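Local coordinates for DUF1993 domain-containing protein (Shewanella denitrificans, PDB 2OQM) that is of unknown function but belongs to the DinB-like DUF1993 family, forming a helical bundle that assembles with a second copy of itself, at residues M32-F46 with L169-G183. Residues are numbered along the deposited sequence; the frame is centred on the assembly and turned at random.
Sequences MLKNLNAIFDKAEAF and LRHNGVEVGKKDYLG. With EDO (1,2-ethanediol), chain T.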
HETATM    1  N   MSE A  32      -9.532   0.643  -5.583  1.00 25.11           N
HETATM    2  CA  MSE A  32      -9.080   1.464  -4.474  1.00 23.27           C
HETATM    3  C   MSE A  32      -9.501   2.920  -4.681  1.00 22.13           C
HETATM    4  O   MSE A  32      -9.748   3.622  -3.705  1.00 22.98           O
HETATM    5  CB  MSE A  32      -7.586   1.376  -4.338  1.00 21.51           C
HETATM    6  CG  MSE A  32      -7.032   0.013  -3.866  1.00 23.07           C
HETATM    7 SE   MSE A  32      -7.802  -0.486  -2.160  0.75 19.38          SE
HETATM    8  CE  MSE A  32      -7.224   1.087  -1.156  1.00 21.42           C
ATOM      9  N   LEU A  33      -9.536   3.398  -5.916  1.00 24.19           N
ATOM     10  CA  LEU A  33     -10.000   4.764  -6.178  1.00 23.41           C
ATOM     11  C   LEU A  33     -11.487   4.892  -5.896  1.00 24.23           C
ATOM     12  O   LEU A  33     -11.923   5.929  -5.365  1.00 25.37           O
ATOM     13  CB  LEU A  33      -9.666   5.265  -7.583  1.00 25.49           C
ATOM     14  CG  LEU A  33      -8.174   5.497  -7.831  1.00 24.38           C
ATOM     15  CD1 LEU A  33      -7.842   5.681  -9.323  1.00 29.52           C
ATOM     16  CD2 LEU A  33      -7.583   6.635  -6.940  1.00 22.64           C
ATOM     17  N   LYS A  34     -12.265   3.881  -6.269  1.00 22.46           N
ATOM     18  CA  LYS A  34     -13.673   3.837  -5.880  1.00 24.11           C
ATOM     19  C   LYS A  34     -13.806   3.838  -4.354  1.00 22.33           C
ATOM     20  O   LYS A  34     -14.685   4.477  -3.763  1.00 22.62           O
ATOM     21  CB  LYS A  34     -14.340   2.619  -6.486  1.00 25.36           C
ATOM     22  CG  LYS A  34     -14.495   2.709  -8.009  1.00 27.99           C
ATOM     23  CD  LYS A  34     -15.294   1.555  -8.551  1.00 29.93           C
ATOM     24  CE  LYS A  34     -15.029   1.332 -10.044  1.00 45.46           C
ATOM     25  NZ  LYS A  34     -15.517  -0.033 -10.482  1.00 50.74           N
ATOM     26  N   ASN A  35     -12.943   3.098  -3.706  1.00 24.17           N
ATOM     27  CA  ASN A  35     -12.921   3.083  -2.240  1.00 23.44           C
ATOM     28  C   ASN A  35     -12.599   4.454  -1.668  1.00 24.25           C
ATOM     29  O   ASN A  35     -13.216   4.905  -0.683  1.00 25.08           O
ATOM     30  CB  ASN A  35     -11.933   2.039  -1.732  1.00 22.88           C
ATOM     31  CG  ASN A  35     -12.355   0.636  -1.999  1.00 27.53           C
ATOM     32  OD1 ASN A  35     -13.498   0.356  -2.406  1.00 23.63           O
ATOM     33  ND2 ASN A  35     -11.407  -0.294  -1.823  1.00 24.49           N
ATOM     34  N   LEU A  36     -11.691   5.174  -2.316  1.00 23.35           N
ATOM     35  CA  LEU A  36     -11.359   6.522  -1.891  1.00 24.41           C
ATOM     36  C   LEU A  36     -12.602   7.436  -1.999  1.00 26.36           C
ATOM     37  O   LEU A  36     -12.853   8.317  -1.147  1.00 23.94           O
ATOM     38  CB  LEU A  36     -10.194   7.062  -2.728  1.00 24.01           C
ATOM     39  CG  LEU A  36      -9.670   8.430  -2.317  1.00 27.51           C
ATOM     40  CD1 LEU A  36      -9.196   8.480  -0.861  1.00 24.73           C
ATOM     41  CD2 LEU A  36      -8.585   8.853  -3.350  1.00 24.41           C
ATOM     42  N   ASN A  37     -13.389   7.219  -3.040  1.00 26.07           N
ATOM     43  CA  ASN A  37     -14.671   7.932  -3.183  0.70 28.28           C
ATOM     44  C   ASN A  37     -15.611   7.678  -2.037  1.00 29.50           C
ATOM     45  O   ASN A  37     -16.270   8.618  -1.529  1.00 28.19           O
ATOM     46  CB  ASN A  37     -15.393   7.517  -4.474  0.70 32.52           C
ATOM     47  CG  ASN A  37     -15.290   8.542  -5.553  0.70 30.81           C
ATOM     48  OD1 ASN A  37     -15.260   9.741  -5.285  0.70 39.25           O
ATOM     49  ND2 ASN A  37     -15.324   8.086  -6.795  0.70 29.21           N
ATOM     50  N   ALA A  38     -15.699   6.405  -1.630  1.00 29.98           N
ATOM     51  CA  ALA A  38     -16.536   5.964  -0.485  1.00 32.82           C
ATOM     52  C   ALA A  38     -16.083   6.557   0.852  1.00 32.21           C
ATOM     53  O   ALA A  38     -16.892   6.871   1.733  1.00 31.87           O
ATOM     54  CB  ALA A  38     -16.490   4.396  -0.359  1.00 31.16           C
ATOM     55  N   ILE A  39     -14.771   6.638   1.017  1.00 29.62           N
ATOM     56  CA  ILE A  39     -14.153   7.352   2.135  1.00 29.23           C
ATOM     57  C   ILE A  39     -14.635   8.819   2.220  1.00 29.67           C
ATOM     58  O   ILE A  39     -14.926   9.318   3.309  1.00 28.61           O
ATOM     59  CB  ILE A  39     -12.640   7.231   2.043  1.00 28.99           C
ATOM     60  CG1 ILE A  39     -12.228   5.776   2.374  1.00 33.62           C
ATOM     61  CG2 ILE A  39     -11.894   8.174   3.029  1.00 31.20           C
ATOM     62  CD1 ILE A  39     -10.785   5.486   1.967  1.00 24.78           C
ATOM     63  N   PHE A  40     -14.769   9.487   1.068  1.00 27.93           N
ATOM     64  CA  PHE A  40     -15.205  10.871   1.037  1.00 26.05           C
ATOM     65  C   PHE A  40     -16.667  11.031   1.292  1.00 27.98           C
ATOM     66  O   PHE A  40     -17.117  12.095   1.776  1.00 28.32           O
ATOM     67  CB  PHE A  40     -14.750  11.543  -0.252  1.00 30.07           C
ATOM     68  CG  PHE A  40     -13.335  12.121  -0.138  1.00 28.90           C
ATOM     69  CD1 PHE A  40     -13.125  13.308   0.537  1.00 33.80           C
ATOM     70  CD2 PHE A  40     -12.227  11.422  -0.568  1.00 29.72           C
ATOM     71  CE1 PHE A  40     -11.855  13.837   0.684  1.00 38.21           C
ATOM     72  CE2 PHE A  40     -10.955  11.954  -0.428  1.00 36.12           C
ATOM     73  CZ  PHE A  40     -10.774  13.153   0.210  1.00 36.46           C
ATOM     74  N   ASP A  41     -17.443   9.993   0.992  1.00 27.00           N
ATOM     75  CA  ASP A  41     -18.831   9.991   1.417  1.00 27.43           C
ATOM     76  C   ASP A  41     -18.926  10.049   2.942  1.00 25.63           C
ATOM     77  O   ASP A  41     -19.770  10.748   3.484  1.00 24.95           O
ATOM     78  CB  ASP A  41     -19.599   8.756   0.921  1.00 28.22           C
ATOM     79  CG  ASP A  41     -19.679   8.643  -0.593  1.00 34.69           C
ATOM     80  OD1 ASP A  41     -19.447   9.633  -1.351  1.00 33.03           O
ATOM     81  OD2 ASP A  41     -19.973   7.496  -1.016  1.00 35.01           O
ATOM     82  N   LYS A  42     -18.082   9.313   3.654  1.00 28.29           N
ATOM     83  CA  LYS A  42     -18.055   9.433   5.115  1.00 26.77           C
ATOM     84  C   LYS A  42     -17.598  10.805   5.573  1.00 27.35           C
ATOM     85  O   LYS A  42     -18.148  11.319   6.537  1.00 29.62           O
ATOM     86  CB  LYS A  42     -17.209   8.324   5.765  1.00 27.86           C
ATOM     87  CG  LYS A  42     -17.760   6.940   5.405  1.00 36.06           C
ATOM     88  CD  LYS A  42     -17.768   6.039   6.597  1.00 43.50           C
ATOM     89  CE  LYS A  42     -18.514   4.755   6.342  1.00 47.85           C
ATOM     90  NZ  LYS A  42     -18.164   3.756   7.398  1.00 55.49           N
ATOM     91  N   ALA A  43     -16.603  11.391   4.895  1.00 26.65           N
ATOM     92  CA  ALA A  43     -16.146  12.760   5.226  1.00 25.33           C
ATOM     93  C   ALA A  43     -17.284  13.788   5.073  1.00 25.28           C
ATOM     94  O   ALA A  43     -17.468  14.636   5.918  1.00 24.23           O
ATOM     95  CB  ALA A  43     -14.931  13.151   4.406  1.00 27.42           C
ATOM     96  N   GLU A  44     -18.083  13.683   4.017  1.00 27.39           N
ATOM     97  CA  GLU A  44     -19.272  14.542   3.907  1.00 26.50           C
ATOM     98  C   GLU A  44     -20.275  14.321   5.017  1.00 27.28           C
ATOM     99  O   GLU A  44     -20.869  15.292   5.544  1.00 29.31           O
ATOM    100  CB  GLU A  44     -20.007  14.303   2.583  1.00 31.01           C
ATOM    101  CG  GLU A  44     -19.250  14.656   1.368  1.00 34.04           C
ATOM    102  CD  GLU A  44     -20.154  14.725   0.152  1.00 42.55           C
ATOM    103  OE1 GLU A  44     -20.863  15.724   0.000  1.00 46.43           O
ATOM    104  OE2 GLU A  44     -20.130  13.793  -0.662  1.00 42.52           O
ATOM    105  N   ALA A  45     -20.526  13.058   5.363  1.00 28.92           N
ATOM    106  CA  ALA A  45     -21.439  12.769   6.488  1.00 29.52           C
ATOM    107  C   ALA A  45     -20.925  13.416   7.767  1.00 27.44           C
ATOM    108  O   ALA A  45     -21.659  14.129   8.428  1.00 28.11           O
ATOM    109  CB  ALA A  45     -21.683  11.267   6.668  1.00 28.34           C
ATOM    110  N   PHE A  46     -19.650  13.241   8.076  1.00 26.49           N
ATOM    111  CA  PHE A  46     -19.031  13.859   9.243  1.00 24.88           C
ATOM    112  C   PHE A  46     -19.175  15.382   9.289  1.00 27.60           C
ATOM    113  O   PHE A  46     -19.458  15.972  10.319  1.00 28.53           O
ATOM    114  CB  PHE A  46     -17.546  13.530   9.223  1.00 25.10           C
ATOM    115  CG  PHE A  46     -16.749  14.233  10.249  1.00 27.24           C
ATOM    116  CD1 PHE A  46     -16.682  13.756  11.543  1.00 28.02           C
ATOM    117  CD2 PHE A  46     -15.996  15.349   9.921  1.00 29.03           C
ATOM    118  CE1 PHE A  46     -15.889  14.383  12.462  1.00 30.82           C
ATOM    119  CE2 PHE A  46     -15.235  15.986  10.869  1.00 28.42           C
ATOM    120  CZ  PHE A  46     -15.188  15.516  12.115  1.00 24.29           C
ATOM    121  N   LEU A 169      -8.272  12.160   7.387  1.00 21.44           N
ATOM    122  CA  LEU A 169      -9.694  12.227   7.708  1.00 20.93           C
ATOM    123  C   LEU A 169      -9.950  11.639   9.072  1.00 21.35           C
ATOM    124  O   LEU A 169     -10.645  12.204   9.898  1.00 23.06           O
ATOM    125  CB  LEU A 169     -10.508  11.511   6.662  1.00 21.74           C
ATOM    126  CG  LEU A 169     -10.511  12.257   5.329  1.00 21.02           C
ATOM    127  CD1 LEU A 169     -11.088  11.320   4.229  1.00 21.55           C
ATOM    128  CD2 LEU A 169     -11.324  13.563   5.514  1.00 23.99           C
ATOM    129  N   ARG A 170      -9.346  10.504   9.310  1.00 22.26           N
ATOM    130  CA  ARG A 170      -9.483   9.813  10.588  0.50 21.21           C
ATOM    131  C   ARG A 170      -9.009  10.681  11.761  1.00 21.87           C
ATOM    132  O   ARG A 170      -9.677  10.804  12.795  1.00 21.49           O
ATOM    133  CB  ARG A 170      -8.676   8.522  10.507  0.50 24.29           C
ATOM    134  CG  ARG A 170      -8.888   7.558  11.624  0.50 26.99           C
ATOM    135  CD  ARG A 170     -10.317   7.055  11.708  0.50 31.22           C
ATOM    136  NE  ARG A 170     -10.501   6.250  12.905  0.50 29.59           N
ATOM    137  CZ  ARG A 170     -10.272   4.940  12.979  0.50 29.01           C
ATOM    138  NH1 ARG A 170      -9.877   4.242  11.926  0.50 31.34           N
ATOM    139  NH2 ARG A 170     -10.460   4.306  14.128  0.50 38.57           N
ATOM    140  N   HIS A 171      -7.876  11.331  11.580  1.00 23.67           N
ATOM    141  CA  HIS A 171      -7.291  12.232  12.565  1.00 21.86           C
ATOM    142  C   HIS A 171      -8.228  13.376  12.911  1.00 21.44           C
ATOM    143  O   HIS A 171      -8.255  13.839  14.043  1.00 22.36           O
ATOM    144  CB  HIS A 171      -5.935  12.731  12.004  1.00 22.37           C
ATOM    145  CG  HIS A 171      -5.225  13.744  12.855  1.00 20.81           C
ATOM    146  ND1 HIS A 171      -4.692  13.440  14.081  1.00 22.62           N
ATOM    147  CD2 HIS A 171      -4.892  15.037  12.607  1.00 26.04           C
ATOM    148  CE1 HIS A 171      -4.107  14.519  14.587  1.00 24.51           C
ATOM    149  NE2 HIS A 171      -4.221  15.509  13.715  1.00 22.12           N
ATOM    150  N   ASN A 172      -8.975  13.856  11.920  1.00 23.98           N
ATOM    151  CA  ASN A 172      -9.917  14.953  12.086  1.00 24.79           C
ATOM    152  C   ASN A 172     -11.254  14.537  12.685  1.00 26.04           C
ATOM    153  O   ASN A 172     -12.043  15.399  13.044  1.00 25.06           O
ATOM    154  CB  ASN A 172     -10.136  15.662  10.746  1.00 24.89           C
ATOM    155  CG  ASN A 172      -9.133  16.747  10.512  1.00 31.79           C
ATOM    156  OD1 ASN A 172      -9.375  17.879  10.922  1.00 27.29           O
ATOM    157  ND2 ASN A 172      -7.978  16.408   9.858  1.00 26.19           N
ATOM    158  N   GLY A 173     -11.479  13.228  12.799  1.00 23.69           N
ATOM    159  CA  GLY A 173     -12.646  12.655  13.476  1.00 24.56           C
ATOM    160  C   GLY A 173     -13.601  11.839  12.605  1.00 23.17           C
ATOM    161  O   GLY A 173     -14.589  11.307  13.114  1.00 22.92           O
ATOM    162  N   VAL A 174     -13.321  11.752  11.298  1.00 21.81           N
ATOM    163  CA  VAL A 174     -14.161  11.009  10.394  1.00 21.15           C
ATOM    164  C   VAL A 174     -14.118   9.535  10.736  1.00 23.14           C
ATOM    165  O   VAL A 174     -13.066   8.968  10.813  1.00 22.80           O
ATOM    166  CB  VAL A 174     -13.739  11.223   8.943  1.00 22.17           C
ATOM    167  CG1 VAL A 174     -14.665  10.417   7.958  1.00 21.23           C
ATOM    168  CG2 VAL A 174     -13.789  12.661   8.640  1.00 21.43           C
ATOM    169  N   GLU A 175     -15.289   8.924  10.900  1.00 23.89           N
ATOM    170  CA  GLU A 175     -15.392   7.515  11.298  1.00 29.80           C
ATOM    171  C   GLU A 175     -15.266   6.615  10.066  1.00 28.30           C
ATOM    172  O   GLU A 175     -16.186   5.983   9.642  1.00 30.18           O
ATOM    173  CB  GLU A 175     -16.675   7.292  12.099  1.00 32.06           C
ATOM    174  CG  GLU A 175     -16.635   8.020  13.495  1.00 35.80           C
ATOM    175  CD  GLU A 175     -17.850   7.713  14.426  1.00 42.71           C
ATOM    176  OE1 GLU A 175     -18.838   7.079  13.955  1.00 54.24           O
ATOM    177  OE2 GLU A 175     -17.797   8.113  15.625  1.00 52.97           O
ATOM    178  N   VAL A 176     -14.098   6.619   9.461  1.00 24.31           N
ATOM    179  CA  VAL A 176     -13.830   5.712   8.365  1.00 25.11           C
ATOM    180  C   VAL A 176     -13.155   4.562   9.040  1.00 26.95           C
ATOM    181  O   VAL A 176     -12.479   4.753  10.062  1.00 28.11           O
ATOM    182  CB  VAL A 176     -12.861   6.298   7.265  1.00 25.39           C
ATOM    183  CG1 VAL A 176     -13.625   7.126   6.262  1.00 32.89           C
ATOM    184  CG2 VAL A 176     -11.643   7.076   7.876  1.00 26.76           C
ATOM    185  N   GLY A 177     -13.327   3.366   8.474  1.00 25.70           N
ATOM    186  CA  GLY A 177     -12.731   2.156   9.024  1.00 23.45           C
ATOM    187  C   GLY A 177     -12.036   1.373   7.952  1.00 24.06           C
ATOM    188  O   GLY A 177     -12.085   1.701   6.766  1.00 24.82           O
ATOM    189  N   LYS A 178     -11.373   0.312   8.358  1.00 26.33           N
ATOM    190  CA  LYS A 178     -10.644  -0.536   7.401  1.00 25.19           C
ATOM    191  C   LYS A 178     -11.523  -1.080   6.258  1.00 24.59           C
ATOM    192  O   LYS A 178     -11.072  -1.178   5.134  1.00 26.38           O
ATOM    193  CB  LYS A 178     -10.038  -1.699   8.165  1.00 29.00           C
ATOM    194  CG  LYS A 178      -9.304  -2.717   7.288  1.00 36.39           C
ATOM    195  CD  LYS A 178      -8.107  -2.076   6.544  1.00 34.47           C
ATOM    196  CE  LYS A 178      -6.964  -1.856   7.506  1.00 30.04           C
ATOM    197  NZ  LYS A 178      -6.531  -3.159   8.078  1.00 24.58           N
ATOM    198  N   LYS A 179     -12.780  -1.408   6.536  1.00 25.04           N
ATOM    199  CA  LYS A 179     -13.680  -1.875   5.466  1.00 27.44           C
ATOM    200  C   LYS A 179     -13.863  -0.840   4.362  1.00 25.96           C
ATOM    201  O   LYS A 179     -14.097  -1.200   3.215  1.00 26.73           O
ATOM    202  CB  LYS A 179     -15.057  -2.316   6.012  1.00 30.43           C
ATOM    203  CG  LYS A 179     -14.976  -3.529   6.905  1.00 42.57           C
ATOM    204  N   ASP A 180     -13.776   0.441   4.718  1.00 26.17           N
ATOM    205  CA  ASP A 180     -13.958   1.533   3.770  1.00 23.60           C
ATOM    206  C   ASP A 180     -12.776   1.625   2.855  1.00 22.89           C
ATOM    207  O   ASP A 180     -12.926   1.915   1.668  1.00 24.70           O
ATOM    208  CB  ASP A 180     -14.143   2.854   4.514  1.00 26.16           C
ATOM    209  CG  ASP A 180     -15.410   2.879   5.354  1.00 29.19           C
ATOM    210  OD1 ASP A 180     -16.486   2.448   4.861  1.00 30.10           O
ATOM    211  OD2 ASP A 180     -15.307   3.288   6.529  1.00 22.02           O
ATOM    212  N   TYR A 181     -11.584   1.376   3.416  1.00 24.79           N
ATOM    213  CA  TYR A 181     -10.331   1.343   2.635  1.00 23.21           C
ATOM    214  C   TYR A 181     -10.202   0.129   1.719  1.00 24.44           C
ATOM    215  O   TYR A 181      -9.766   0.251   0.600  1.00 22.58           O
ATOM    216  CB  TYR A 181      -9.157   1.400   3.613  1.00 22.48           C
ATOM    217  CG  TYR A 181      -7.774   1.116   3.098  1.00 23.59           C
ATOM    218  CD1 TYR A 181      -7.000   2.119   2.535  1.00 24.08           C
ATOM    219  CD2 TYR A 181      -7.208  -0.150   3.232  1.00 26.43           C
ATOM    220  CE1 TYR A 181      -5.739   1.873   2.078  1.00 22.54           C
ATOM    221  CE2 TYR A 181      -5.937  -0.388   2.810  1.00 21.84           C
ATOM    222  CZ  TYR A 181      -5.199   0.617   2.227  1.00 26.08           C
ATOM    223  OH  TYR A 181      -3.926   0.342   1.827  1.00 24.74           O
ATOM    224  N   LEU A 182     -10.539  -1.042   2.212  1.00 23.15           N
ATOM    225  CA  LEU A 182     -10.396  -2.296   1.432  1.00 23.44           C
ATOM    226  C   LEU A 182     -11.521  -2.470   0.402  1.00 26.62           C
ATOM    227  O   LEU A 182     -11.302  -2.881  -0.716  1.00 22.34           O
ATOM    228  CB  LEU A 182     -10.411  -3.508   2.400  1.00 23.69           C
ATOM    229  CG  LEU A 182      -9.160  -3.633   3.273  1.00 26.06           C
ATOM    230  CD1 LEU A 182      -9.378  -4.791   4.225  1.00 22.96           C
ATOM    231  CD2 LEU A 182      -7.820  -3.777   2.483  1.00 21.25           C
ATOM    232  N   GLY A 183     -12.736  -2.136   0.813  1.00 25.83           N
ATOM    233  CA  GLY A 183     -13.905  -2.341  -0.035  1.00 28.42           C
ATOM    234  C   GLY A 183     -14.405  -3.750   0.042  1.00 27.21           C
ATOM    235  O   GLY A 183     -13.904  -4.557   0.828  1.00 30.82           O
TER
HETATM  236  C1  EDO T 176      -6.089  12.648  18.361  1.00 29.32           C
HETATM  237  O1  EDO T 176      -5.238  11.560  18.031  1.00 35.65           O
HETATM  238  C2  EDO T 176      -6.594  13.391  17.104  1.00 33.58           C
HETATM  239  O2  EDO T 176      -7.807  12.797  16.583  1.00 29.49           O
HETATM  240  O   HOH W   1     -15.200   1.193   0.465  1.00 38.24           O
HETATM  241  O   HOH W   2     -18.864   5.338   9.914  1.00 44.53           O
HETATM  242  O   HOH W   3     -18.681   1.202   6.078  1.00 63.91           O
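K42 reaches across to D180, and its chain is worth following outward. CB rests on two valine methyls, V176 CG1 at 3.8 Å and V174 CG1; CD passes the carbonyl oxygen of E175; CE runs up against both carboxylate oxygens; and NZ closes a salt bridge to D180 OD2 at 3.0 Å, with a weaker bond to OD1. The ammonium meets OD2 on the syn side, 16° out of the carboxylate plane, while the backbone N of G177, the N-cap residue of helix 178-182, takes the anti side at 2.8 Å. Two waters also bond to NZ, one bridging to E175 O, the other to D180 OD1. Replacing D180 by an alanine is likely to leave the K42 charge without its mate and the G177 N-H without its acceptor. The chain leaves helix 146-172 through a Schellman motif at G173 and returns along helix 13-50 of what is probably the DinB-type four-helix bundle; helix 178-182 runs roughly antiparallel to segment 32-46, their axes at 143°. Inward of the salt bridge, I39 CG2, anti to the backbone N, presses tightly on L169 CD1 at 3.5 Å and also touches V176 CG1. Toward G173, V174 CG2 makes a CH-pi contact over one face of the F46 ring, 3.6 Å above its plane and offset toward the rim. At the other end selenomethionine M32, bent at chi2 and chi3, lays CE over one face of the Y181 ring (CH-pi), with SE farther above it in a Met-aromatic contact; Y181 OH bonds P156 O of the second subunit. N35 ND2 makes two weak bonds, to Y181 O and L182 O.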